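Local coordinates for protein P47 (PDB 6EKT) that may form part of a progenitor toxin complex that protects botulinum neurotoxin in the host gut, and has the fold of tubular lipid-binding (TULIP) proteins, at residues 246-251 / 279-284; 323-326 / 332-335; 365-370 / 378-383; 406-411 / 416-421. All coordinates share one frame; numbering follows the deposited sequence.

Interaction 1 (246-251 / 279-284)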
loop_
_atom_site.group_PDB
_atom_site.type_symbol
_atom_site.label_atom_id
_atom_site.label_comp_id
_atom_site.label_asym_id
_atom_site.label_seq_id
_atom_site.Cartn_x
_atom_site.Cartn_y
_atom_site.Cartn_z
ATOM N N LEU A 246 -8.654 0.388 6.344
ATOM C CA LEU A 246 -8.244 1.770 6.014
ATOM C C LEU A 246 -8.972 2.339 4.799
ATOM O O LEU A 246 -9.283 3.521 4.767
ATOM C CB LEU A 246 -6.719 1.852 5.830
ATOM C CG LEU A 246 -5.891 1.820 7.118
ATOM C CD1 LEU A 246 -4.398 1.885 6.747
ATOM C CD2 LEU A 246 -6.256 2.964 8.045
ATOM N N PHE A 247 -9.238 1.493 3.801
ATOM C CA PHE A 247 -9.987 1.882 2.596
ATOM C C PHE A 247 -11.420 2.319 2.986
ATOM O O PHE A 247 -11.895 3.380 2.566
ATOM C CB PHE A 247 -10.010 0.715 1.596
ATOM C CG PHE A 247 -10.870 0.954 0.384
ATOM C CD1 PHE A 247 -10.524 1.921 -0.567
ATOM C CD2 PHE A 247 -12.051 0.221 0.206
ATOM C CE1 PHE A 247 -11.331 2.147 -1.680
ATOM C CE2 PHE A 247 -12.860 0.434 -0.917
ATOM C CZ PHE A 247 -12.500 1.389 -1.857
ATOM N N LEU A 248 -12.078 1.498 3.793
ATOM C CA LEU A 248 -13.439 1.807 4.266
ATOM C C LEU A 248 -13.461 3.097 5.077
ATOM O O LEU A 248 -14.317 3.939 4.853
ATOM C CB LEU A 248 -13.998 0.646 5.090
ATOM C CG LEU A 248 -14.351 -0.624 4.314
ATOM C CD1 LEU A 248 -14.747 -1.744 5.269
ATOM C CD2 LEU A 248 -15.467 -0.365 3.297
ATOM N N GLN A 249 -12.511 3.249 5.999
ATOM C CA GLN A 249 -12.495 4.358 6.931
ATOM C C GLN A 249 -12.196 5.673 6.212
ATOM O O GLN A 249 -12.896 6.674 6.433
ATOM C CB GLN A 249 -11.472 4.113 8.054
ATOM C CG GLN A 249 -11.324 5.256 9.064
ATOM C CD GLN A 249 -12.597 5.531 9.853
ATOM O OE1 GLN A 249 -13.263 4.608 10.326
ATOM N NE2 GLN A 249 -12.914 6.805 10.022
ATOM N N ASN A 250 -11.213 5.640 5.306
ATOM C CA ASN A 250 -10.650 6.860 4.740
ATOM C C ASN A 250 -10.966 7.171 3.301
ATOM O O ASN A 250 -10.717 8.289 2.833
ATOM C CB ASN A 250 -9.141 6.857 4.957
ATOM C CG ASN A 250 -8.795 6.673 6.400
ATOM O OD1 ASN A 250 -8.323 5.599 6.806
ATOM N ND2 ASN A 250 -9.076 7.691 7.206
ATOM N N MET A 251 -11.522 6.213 2.584
ATOM C CA MET A 251 -11.924 6.488 1.214
ATOM C C MET A 251 -13.429 6.308 0.973
ATOM O O MET A 251 -14.050 7.073 0.214
ATOM C CB MET A 251 -11.042 5.692 0.257
ATOM C CG MET A 251 -9.626 6.226 0.370
ATOM S SD MET A 251 -8.334 5.044 0.103
ATOM C CE MET A 251 -8.113 5.355 -1.636
ATOM N N GLY A 279 -13.096 -4.739 8.127
ATOM C CA GLY A 279 -14.275 -4.176 8.770
ATOM C C GLY A 279 -15.470 -4.076 7.854
ATOM O O GLY A 279 -15.445 -4.553 6.714
ATOM N N ARG A 280 -16.506 -3.428 8.362
ATOM C CA ARG A 280 -17.723 -3.157 7.584
ATOM C C ARG A 280 -18.322 -1.844 8.072
ATOM O O ARG A 280 -17.923 -1.338 9.111
ATOM C CB ARG A 280 -18.729 -4.320 7.708
ATOM C CG ARG A 280 -19.121 -4.635 9.129
ATOM C CD ARG A 280 -19.738 -6.027 9.275
ATOM N NE ARG A 280 -20.096 -6.204 10.676
ATOM C CZ ARG A 280 -21.202 -5.727 11.243
ATOM N NH1 ARG A 280 -22.116 -5.074 10.524
ATOM N NH2 ARG A 280 -21.400 -5.923 12.543
ATOM N N ILE A 281 -19.272 -1.303 7.312
ATOM C CA ILE A 281 -19.827 0.010 7.600
ATOM C C ILE A 281 -21.295 -0.158 7.987
ATOM O O ILE A 281 -22.019 -0.978 7.403
ATOM C CB ILE A 281 -19.638 1.015 6.419
ATOM C CG1 ILE A 281 -18.157 1.452 6.310
ATOM C CG2 ILE A 281 -20.530 2.248 6.604
ATOM C CD1 ILE A 281 -17.788 2.279 5.084
ATOM N N VAL A 282 -21.694 0.580 9.017
ATOM C CA VAL A 282 -23.088 0.614 9.469
ATOM C C VAL A 282 -23.494 2.065 9.715
ATOM O O VAL A 282 -22.642 2.925 9.924
ATOM C CB VAL A 282 -23.320 -0.209 10.754
ATOM C CG1 VAL A 282 -23.092 -1.709 10.511
ATOM C CG2 VAL A 282 -22.497 0.325 11.936
ATOM N N ASN A 283 -24.802 2.340 9.699
ATOM C CA ASN A 283 -25.289 3.607 10.205
ATOM C C ASN A 283 -25.299 3.551 11.740
ATOM O O ASN A 283 -25.370 2.465 12.346
ATOM C CB ASN A 283 -26.713 3.918 9.664
ATOM C CG ASN A 283 -27.764 2.915 10.154
ATOM O OD1 ASN A 283 -27.549 1.710 10.101
ATOM N ND2 ASN A 283 -28.919 3.422 10.627
ATOM N N ASN A 284 -25.221 4.726 12.356
ATOM C CA ASN A 284 -25.296 4.865 13.820
ATOM C C ASN A 284 -26.544 5.640 14.268
ATOM O O ASN A 284 -26.704 5.950 15.458
ATOM C CB ASN A 284 -24.022 5.547 14.337
ATOM C CG ASN A 284 -23.782 6.923 13.717
ATOM O OD1 ASN A 284 -24.712 7.622 13.340
ATOM N ND2 ASN A 284 -22.511 7.326 13.638
#
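Leu248 meets Ile281 where a short helix, 244-252, rests against the beginning of strand 279-288, an apolar helix-on-sheet contact in a protein of the TULIP superfamily. The helix segment and the strand run at 36° to each other, their axes 8.5 Å apart, and Leu248 makes all the contacts from the helix side. Its CG is anti to the carbonyl carbon (chi1 -71°), which sends the two methyls toward the strand, where they divide the work. CD2 lies against the CD1 methyl of Ile281 at 3.9 Å, the two side chains slanting across one another rather than running alongside. CD1 points instead to the backbone of Gly279 and of Arg280, whose CB points away from the helix. Around this pair the apolar packing continues: Leu248 also touches Leu310 of strand 297-311, and Ile281 touches Met308, Val271 and Val252, so that the isoleucine sits among both neighbouring strands and the helix. Glu244, the first residue of the helix, accepts a hydrogen bond from Gly279 N through its OE1. At Gly279 the approach is close, with Leu248 CD1 lying 3.2 Å from the carbonyl O of that glycine.

Interaction 2 (323-326 / 332-335); sequences LVRL and VYSD
Arg325 lays its guanidinium over one face of the Tyr333 ring in a cation-pi contact, CZ standing 4.4 Å from the ring centroid and 17° off the ring normal. The two side chains leave the sheet on the same face and run side by side. They are not strictly stacked, for the guanidinium and ring planes are 37° apart, and NH1 dips closest, 3.5 Å from Tyr333 CD1. NH1 also donates to the backbone O of Glu330, between the two segments, a second hold on the head group. The tyrosine contributes through its first torsion: with chi1 79°, CG is set between the backbone N and the carbonyl carbon, and the ring stands out from the sheet and leans toward strand 352-368, with Leu323 CB obliquely beside CD2.

Beneath this pair lies a regular antiparallel pairing. Val324 and Ser334 form a hydrogen-bonded pair, exchanging two N-H...O bonds of 3.0 Å, while Arg325 and Tyr333 face each other as a non-hydrogen-bonded pair, which brings their CA atoms to 4.1 Å. Nearer the turn, Leu326 N donates to Val332 O over 2.8 Å, nearly straight, and Leu326 CD1 packs on Val332 CG1 at 3.6 Å.

The hairpin of strands 315-326 and 329-347 thus has two different faces. Arg325 and Tyr333 lie on one, together with Leu323 and Asp335. On the other, Val324 and Ser334 look toward helix 374-394, touching Val383 and Leu380, and Ser334 OG bonds to Thr384; strand 297-311 flanks the hairpin beside Leu323, and strand 352-368 flanks it beside Tyr333 and Asp335.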
loop_
_atom_site.group_PDB
_atom_site.type_symbol
_atom_site.label_atom_id
_atom_site.label_comp_id
_atom_site.label_asym_id
_atom_site.label_seq_id
_atom_site.Cartn_x
_atom_site.Cartn_y
_atom_site.Cartn_z
ATOM N N LEU A 323 -38.546 2.767 6.034
ATOM C CA LEU A 323 -39.987 2.943 5.919
ATOM C C LEU A 323 -40.251 4.300 5.280
ATOM O O LEU A 323 -39.373 5.175 5.294
ATOM C CB LEU A 323 -40.678 2.843 7.295
ATOM C CG LEU A 323 -40.215 3.757 8.422
ATOM C CD1 LEU A 323 -40.894 5.131 8.321
ATOM C CD2 LEU A 323 -40.536 3.088 9.752
ATOM N N VAL A 324 -41.457 4.468 4.751
ATOM C CA VAL A 324 -41.878 5.771 4.229
ATOM C C VAL A 324 -43.370 5.932 4.549
ATOM O O VAL A 324 -44.169 5.026 4.283
ATOM C CB VAL A 324 -41.555 5.963 2.712
ATOM C CG1 VAL A 324 -42.245 4.915 1.825
ATOM C CG2 VAL A 324 -41.843 7.394 2.248
ATOM N N ARG A 325 -43.711 7.064 5.156
ATOM C CA ARG A 325 -45.096 7.337 5.577
ATOM C C ARG A 325 -45.735 8.308 4.592
ATOM O O ARG A 325 -45.024 9.146 3.997
ATOM C CB ARG A 325 -45.123 7.918 6.992
ATOM C CG ARG A 325 -44.290 7.139 7.997
ATOM C CD ARG A 325 -44.421 7.667 9.420
ATOM N NE ARG A 325 -43.973 6.608 10.325
ATOM C CZ ARG A 325 -44.765 5.628 10.792
ATOM N NH1 ARG A 325 -46.082 5.579 10.497
ATOM N NH2 ARG A 325 -44.237 4.703 11.569
ATOM N N LEU A 326 -47.059 8.235 4.423
ATOM C CA LEU A 326 -47.733 9.236 3.586
ATOM C C LEU A 326 -47.818 10.601 4.255
ATOM O O LEU A 326 -48.378 10.747 5.353
ATOM C CB LEU A 326 -49.121 8.781 3.130
ATOM C CG LEU A 326 -49.181 7.468 2.323
ATOM C CD1 LEU A 326 -50.592 7.323 1.763
ATOM C CD2 LEU A 326 -48.164 7.454 1.188
ATOM N N VAL A 332 -50.616 5.741 7.295
ATOM C CA VAL A 332 -50.425 4.866 6.155
ATOM C C VAL A 332 -48.959 4.898 5.746
ATOM O O VAL A 332 -48.411 5.967 5.455
ATOM C CB VAL A 332 -51.341 5.268 4.989
ATOM C CG1 VAL A 332 -51.054 4.397 3.768
ATOM C CG2 VAL A 332 -52.814 5.144 5.413
ATOM N N TYR A 333 -48.324 3.718 5.740
ATOM C CA TYR A 333 -46.868 3.649 5.511
ATOM C C TYR A 333 -46.441 2.293 4.999
ATOM O O TYR A 333 -47.203 1.312 5.089
ATOM C CB TYR A 333 -46.088 4.011 6.778
ATOM C CG TYR A 333 -45.994 2.908 7.825
ATOM C CD1 TYR A 333 -47.049 2.678 8.715
ATOM C CD2 TYR A 333 -44.848 2.122 7.930
ATOM C CE1 TYR A 333 -46.970 1.680 9.677
ATOM C CE2 TYR A 333 -44.751 1.114 8.889
ATOM C CZ TYR A 333 -45.807 0.912 9.754
ATOM O OH TYR A 333 -45.705 -0.066 10.695
ATOM N N SER A 334 -45.219 2.249 4.472
ATOM C CA SER A 334 -44.623 1.020 3.977
ATOM C C SER A 334 -43.314 0.760 4.692
ATOM O O SER A 334 -42.556 1.701 4.924
ATOM C CB SER A 334 -44.294 1.167 2.497
ATOM O OG SER A 334 -45.452 0.986 1.734
ATOM N N ASP A 335 -43.063 -0.500 5.040
ATOM C CA ASP A 335 -41.700 -0.965 5.298
ATOM C C ASP A 335 -41.074 -1.392 3.983
ATOM O O ASP A 335 -41.771 -1.920 3.111
ATOM C CB ASP A 335 -41.701 -2.162 6.245
ATOM C CG ASP A 335 -42.326 -1.845 7.582
ATOM O OD1 ASP A 335 -41.837 -0.947 8.275
ATOM O OD2 ASP A 335 -43.320 -2.498 7.918
#

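Interaction 3 (365-370 / 378-383); sequences YKYHLF and AVLSSV
Tyr367 and Leu380 overlap side by side while pointing opposite ways, and the methyl CD2 of the leucine is the centre of the contact. It lies 3.7 Å from Tyr367 CD1, oblique to the ring, and equally 3.7 Å from Leu369 CG, so one methyl is held between a side chain of the strand and one just past its end. With CG anti to the backbone N (chi1 -171°), Leu380 reaches from the helix to this spot.

Farther along, the phenol OH rests on Ser381 CA at 3.4 Å, and two waters, both in the ring plane at its edge, supply the polar part of the contact. One is 2.8 Å from Tyr367 OH and donates to the backbone O of Ser381; the other lies 2.6 Å from the same OH and bonds to Ser381 OG. The hydroxyl is therefore tied to the helix through both a main-chain and a side-chain group by way of solvent.

Outside this shell, Tyr367 also touches Thr384 and Leu377 of the helix and Ser334 of the adjoining strand, while Leu380 touches Val332 and Leu326. Next to the tyrosine, His368 turns aside to stack on Tyr333 and bond to Asp335.

The strand and helix axes run in roughly opposite directions, at 151°; a sheet wrapped round a long helix is the arrangement of TULIP-like proteins.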
loop_
_atom_site.group_PDB
_atom_site.type_symbol
_atom_site.label_atom_id
_atom_site.label_comp_id
_atom_site.label_asym_id
_atom_site.label_seq_id
_atom_site.Cartn_x
_atom_site.Cartn_y
_atom_site.Cartn_z
ATOM N N TYR A 365 -41.233 -5.108 0.239
ATOM C CA TYR A 365 -41.950 -4.066 0.957
ATOM C C TYR A 365 -43.180 -4.658 1.593
ATOM O O TYR A 365 -43.650 -5.745 1.175
ATOM C CB TYR A 365 -42.326 -2.893 0.023
ATOM C CG TYR A 365 -43.082 -3.319 -1.214
ATOM C CD1 TYR A 365 -44.466 -3.441 -1.198
ATOM C CD2 TYR A 365 -42.406 -3.607 -2.396
ATOM C CE1 TYR A 365 -45.173 -3.854 -2.331
ATOM C CE2 TYR A 365 -43.098 -4.007 -3.545
ATOM C CZ TYR A 365 -44.476 -4.123 -3.501
ATOM O OH TYR A 365 -45.153 -4.527 -4.618
ATOM N N LYS A 366 -43.682 -3.962 2.609
ATOM C CA LYS A 366 -44.943 -4.344 3.259
ATOM C C LYS A 366 -45.771 -3.080 3.429
ATOM O O LYS A 366 -45.316 -2.138 4.105
ATOM C CB LYS A 366 -44.687 -5.000 4.618
ATOM C CG LYS A 366 -45.983 -5.511 5.239
ATOM C CD LYS A 366 -45.705 -6.456 6.403
ATOM C CE LYS A 366 -46.998 -6.834 7.113
ATOM N NZ LYS A 366 -48.140 -7.001 6.160
ATOM N N TYR A 367 -46.970 -3.061 2.824
ATOM C CA TYR A 367 -47.903 -1.931 3.008
ATOM C C TYR A 367 -48.670 -2.029 4.324
ATOM O O TYR A 367 -49.082 -3.116 4.707
ATOM C CB TYR A 367 -48.964 -1.887 1.906
ATOM C CG TYR A 367 -48.458 -1.745 0.495
ATOM C CD1 TYR A 367 -47.337 -0.952 0.199
ATOM C CD2 TYR A 367 -49.143 -2.351 -0.558
ATOM C CE1 TYR A 367 -46.883 -0.815 -1.119
ATOM C CE2 TYR A 367 -48.704 -2.209 -1.875
ATOM C CZ TYR A 367 -47.596 -1.430 -2.150
ATOM O OH TYR A 367 -47.158 -1.311 -3.454
ATOM N N HIS A 368 -48.914 -0.888 4.961
ATOM C CA HIS A 368 -49.777 -0.799 6.136
ATOM C C HIS A 368 -50.907 0.183 5.803
ATOM O O HIS A 368 -50.693 1.397 5.768
ATOM C CB HIS A 368 -48.975 -0.324 7.340
ATOM C CG HIS A 368 -47.857 -1.244 7.710
ATOM N ND1 HIS A 368 -47.991 -2.222 8.679
ATOM C CD2 HIS A 368 -46.602 -1.362 7.224
ATOM C CE1 HIS A 368 -46.853 -2.892 8.781
ATOM N NE2 HIS A 368 -45.992 -2.388 7.912
ATOM N N LEU A 369 -52.089 -0.367 5.533
ATOM C CA LEU A 369 -53.234 0.352 4.957
ATOM C C LEU A 369 -54.477 -0.190 5.635
ATOM O O LEU A 369 -54.507 -1.374 5.996
ATOM C CB LEU A 369 -53.380 -0.006 3.468
ATOM C CG LEU A 369 -52.366 0.513 2.482
ATOM C CD1 LEU A 369 -52.345 -0.375 1.271
ATOM C CD2 LEU A 369 -52.810 1.912 2.097
ATOM N N PHE A 370 -55.510 0.636 5.764
ATOM C CA PHE A 370 -56.806 0.129 6.219
ATOM C C PHE A 370 -57.422 -0.782 5.124
ATOM O O PHE A 370 -57.368 -0.429 3.951
ATOM C CB PHE A 370 -57.747 1.290 6.557
ATOM C CG PHE A 370 -59.027 0.848 7.203
ATOM C CD1 PHE A 370 -59.078 0.587 8.572
ATOM C CD2 PHE A 370 -60.180 0.663 6.430
ATOM C CE1 PHE A 370 -60.274 0.146 9.167
ATOM C CE2 PHE A 370 -61.365 0.229 7.011
ATOM C CZ PHE A 370 -61.414 -0.033 8.382
ATOM N N ALA A 378 -53.286 3.081 -3.872
ATOM C CA ALA A 378 -52.668 3.639 -5.092
ATOM C C ALA A 378 -51.567 4.661 -4.740
ATOM O O ALA A 378 -50.503 4.669 -5.363
ATOM C CB ALA A 378 -53.704 4.264 -6.009
ATOM N N VAL A 379 -51.817 5.477 -3.727
ATOM C CA VAL A 379 -50.856 6.535 -3.337
ATOM C C VAL A 379 -49.613 5.862 -2.722
ATOM O O VAL A 379 -48.477 6.162 -3.117
ATOM C CB VAL A 379 -51.470 7.557 -2.368
ATOM C CG1 VAL A 379 -50.457 8.618 -1.933
ATOM C CG2 VAL A 379 -52.686 8.248 -3.016
ATOM N N LEU A 380 -49.839 4.966 -1.762
ATOM C CA LEU A 380 -48.733 4.262 -1.100
ATOM C C LEU A 380 -47.912 3.420 -2.082
ATOM O O LEU A 380 -46.676 3.352 -1.969
ATOM C CB LEU A 380 -49.255 3.396 0.045
ATOM C CG LEU A 380 -48.203 2.767 0.962
ATOM C CD1 LEU A 380 -47.289 3.817 1.603
ATOM C CD2 LEU A 380 -48.930 1.901 2.000
ATOM N N SER A 381 -48.594 2.767 -3.024
ATOM C CA SER A 381 -47.895 1.956 -4.030
ATOM C C SER A 381 -46.842 2.808 -4.765
ATOM O O SER A 381 -45.653 2.433 -4.864
ATOM C CB SER A 381 -48.938 1.391 -5.015
ATOM O OG SER A 381 -48.313 0.708 -6.069
ATOM N N SER A 382 -47.271 3.973 -5.226
ATOM C CA SER A 382 -46.368 4.896 -5.948
ATOM C C SER A 382 -45.248 5.428 -5.059
ATOM O O SER A 382 -44.075 5.427 -5.463
ATOM C CB SER A 382 -47.166 6.046 -6.586
ATOM O OG SER A 382 -47.884 5.536 -7.716
ATOM N N VAL A 383 -45.597 5.854 -3.844
ATOM C CA VAL A 383 -44.606 6.426 -2.926
ATOM C C VAL A 383 -43.535 5.385 -2.600
ATOM O O VAL A 383 -42.337 5.706 -2.563
ATOM C CB VAL A 383 -45.262 7.010 -1.631
ATOM C CG1 VAL A 383 -44.205 7.414 -0.586
ATOM C CG2 VAL A 383 -46.098 8.237 -1.969
HETATM O O HOH W 1 -44.900 -0.265 -4.747
HETATM O O HOH W 2 -48.512 -2.122 -5.578
#

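Interaction 4 (406-411 / 416-421); sequences LINNTI and LKISQV
Asn408, near the end of helix 403-409, reaches across to Lys417 and Ile418 in the loop that precedes strand 421-426. Its CB lies 4.0 Å from Lys417 CG, and beyond it the amide carbon CG comes to 3.7 Å from the same methylene; the lysine chain crosses the asparagine at about a right angle before its extended end leads off. The amide then divides. OD1 accepts the backbone N-H of Ile418 at 2.9 Å, the donor somewhat tilted from the carbonyl plane. ND2 returns a bond to the carbonyl O of the same residue at 3.0 Å, nearly straight at 170° and almost within the amide plane. A first torsion of -72°, with CG anti to the carbonyl carbon, directs the group toward the loop. Beside it, Ile407 CG2 presses on Ile418 CG1 at 3.5 Å, tighter than the usual carbon contact, and Ile407 also packs on Ile432 of strand 430-434.

One amide thus satisfies both the N-H and the C=O of a loop residue that lies in no helix or strand. Such a two-point bond fixes the rotation of the amide and lends irregular backbone the pairing that a strand partner would otherwise give.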
loop_
_atom_site.group_PDB
_atom_site.type_symbol
_atom_site.label_atom_id
_atom_site.label_comp_id
_atom_site.label_asym_id
_atom_site.label_seq_id
_atom_site.Cartn_x
_atom_site.Cartn_y
_atom_site.Cartn_z
ATOM N N LEU A 406 -1.597 10.042 -2.773
ATOM C CA LEU A 406 -1.434 8.887 -1.882
ATOM C C LEU A 406 -0.095 8.200 -2.103
ATOM O O LEU A 406 0.651 7.934 -1.150
ATOM C CB LEU A 406 -2.590 7.869 -2.010
ATOM C CG LEU A 406 -3.995 8.307 -1.584
ATOM C CD1 LEU A 406 -4.927 7.108 -1.546
ATOM C CD2 LEU A 406 -4.028 9.025 -0.236
ATOM N N ILE A 407 0.234 7.957 -3.367
ATOM C CA ILE A 407 1.443 7.196 -3.668
ATOM C C ILE A 407 2.715 8.041 -3.396
ATOM O O ILE A 407 3.785 7.480 -3.186
ATOM C CB ILE A 407 1.334 6.485 -5.051
ATOM C CG1 ILE A 407 2.188 5.199 -5.088
ATOM C CG2 ILE A 407 1.564 7.464 -6.187
ATOM C CD1 ILE A 407 1.918 4.285 -6.278
ATOM N N ASN A 408 2.550 9.373 -3.322
ATOM C CA ASN A 408 3.636 10.308 -2.983
ATOM C C ASN A 408 3.687 10.772 -1.528
ATOM O O ASN A 408 4.644 11.421 -1.135
ATOM C CB ASN A 408 3.588 11.546 -3.888
ATOM C CG ASN A 408 4.012 11.241 -5.300
ATOM O OD1 ASN A 408 4.875 10.394 -5.542
ATOM N ND2 ASN A 408 3.393 11.912 -6.243
ATOM N N ASN A 409 2.681 10.415 -0.734
ATOM C CA ASN A 409 2.527 10.953 0.628
ATOM C C ASN A 409 3.555 10.493 1.680
ATOM O O ASN A 409 4.047 11.303 2.480
ATOM C CB ASN A 409 1.123 10.637 1.148
ATOM C CG ASN A 409 0.816 11.366 2.429
ATOM O OD1 ASN A 409 0.605 12.590 2.433
ATOM N ND2 ASN A 409 0.836 10.636 3.533
ATOM N N THR A 410 3.830 9.189 1.704
ATOM C CA THR A 410 4.518 8.554 2.820
ATOM C C THR A 410 5.882 8.006 2.405
ATOM O O THR A 410 6.881 8.346 3.019
ATOM C CB THR A 410 3.623 7.472 3.478
ATOM O OG1 THR A 410 2.433 8.102 3.964
ATOM C CG2 THR A 410 4.340 6.769 4.655
ATOM N N ILE A 411 5.914 7.185 1.361
ATOM C CA ILE A 411 7.160 6.598 0.880
ATOM C C ILE A 411 7.468 7.187 -0.473
ATOM O O ILE A 411 6.675 7.064 -1.401
ATOM C CB ILE A 411 7.086 5.046 0.793
ATOM C CG1 ILE A 411 6.812 4.435 2.182
ATOM C CG2 ILE A 411 8.330 4.426 0.113
ATOM C CD1 ILE A 411 7.807 4.779 3.283
ATOM N N LEU A 416 12.100 10.380 -4.702
ATOM C CA LEU A 416 11.499 10.924 -5.927
ATOM C C LEU A 416 9.989 10.714 -5.954
ATOM O O LEU A 416 9.507 9.634 -5.614
ATOM C CB LEU A 416 12.140 10.295 -7.170
ATOM C CG LEU A 416 13.640 10.524 -7.407
ATOM C CD1 LEU A 416 14.166 9.508 -8.403
ATOM C CD2 LEU A 416 13.947 11.944 -7.873
ATOM N N LYS A 417 9.258 11.757 -6.339
ATOM C CA LYS A 417 7.813 11.665 -6.553
ATOM C C LYS A 417 7.525 11.007 -7.893
ATOM O O LYS A 417 8.353 11.072 -8.801
ATOM C CB LYS A 417 7.170 13.054 -6.493
ATOM C CG LYS A 417 6.879 13.521 -5.076
ATOM C CD LYS A 417 6.512 14.994 -5.026
ATOM C CE LYS A 417 6.000 15.398 -3.649
ATOM N NZ LYS A 417 5.666 16.855 -3.640
ATOM N N ILE A 418 6.371 10.350 -8.004
ATOM C CA ILE A 418 5.885 9.855 -9.298
ATOM C C ILE A 418 4.829 10.826 -9.869
ATOM O O ILE A 418 4.296 11.672 -9.137
ATOM C CB ILE A 418 5.361 8.393 -9.215
ATOM C CG1 ILE A 418 3.984 8.300 -8.558
ATOM C CG2 ILE A 418 6.367 7.464 -8.531
ATOM C CD1 ILE A 418 2.870 7.957 -9.523
ATOM N N SER A 419 4.526 10.707 -11.161
ATOM C CA SER A 419 3.504 11.565 -11.765
ATOM C C SER A 419 2.338 10.798 -12.393
ATOM O O SER A 419 1.245 11.352 -12.551
ATOM C CB SER A 419 4.132 12.512 -12.785
ATOM O OG SER A 419 4.623 11.777 -13.884
ATOM N N GLN A 420 2.573 9.535 -12.747
ATOM C CA GLN A 420 1.581 8.750 -13.472
ATOM C C GLN A 420 1.135 7.476 -12.732
ATOM O O GLN A 420 1.920 6.542 -12.535
ATOM C CB GLN A 420 2.078 8.432 -14.890
ATOM C CG GLN A 420 1.003 7.865 -15.806
ATOM C CD GLN A 420 1.289 8.055 -17.282
ATOM O OE1 GLN A 420 2.326 8.599 -17.678
ATOM N NE2 GLN A 420 0.355 7.609 -18.114
ATOM N N VAL A 421 -0.132 7.476 -12.330
ATOM C CA VAL A 421 -0.808 6.276 -11.851
ATOM C C VAL A 421 -1.220 5.494 -13.088
ATOM O O VAL A 421 -1.771 6.064 -14.031
ATOM C CB VAL A 421 -2.043 6.643 -10.992
ATOM C CG1 VAL A 421 -2.981 5.455 -10.814
ATOM C CG2 VAL A 421 -1.612 7.172 -9.634
#

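How the interactions relate
The four contacts illustrate how chemistry follows position. Interaction 1 is buried and without a hydrogen bond between its segments; interactions 2 and 4 are partly buried, and interaction 3 lies at the surface, bridged by water. Interactions 1, 2 and 3 all reach the same eight-stranded sheet, but interaction 1 sits about 29 Å from interaction 2, centre to centre, whereas interactions 2 and 3 are neighbours about 7 Å apart. Strand 329-347 of interaction 2 and strand 352-368 of interaction 3 are neighbours in the sheet, and Asp335 OD2 probably bonds His368 NE2 at 2.7 Å between them. Interaction 4 belongs to another region, yet Leu406 CD1 packs on Met251 CE of interaction 1 at 3.6 Å.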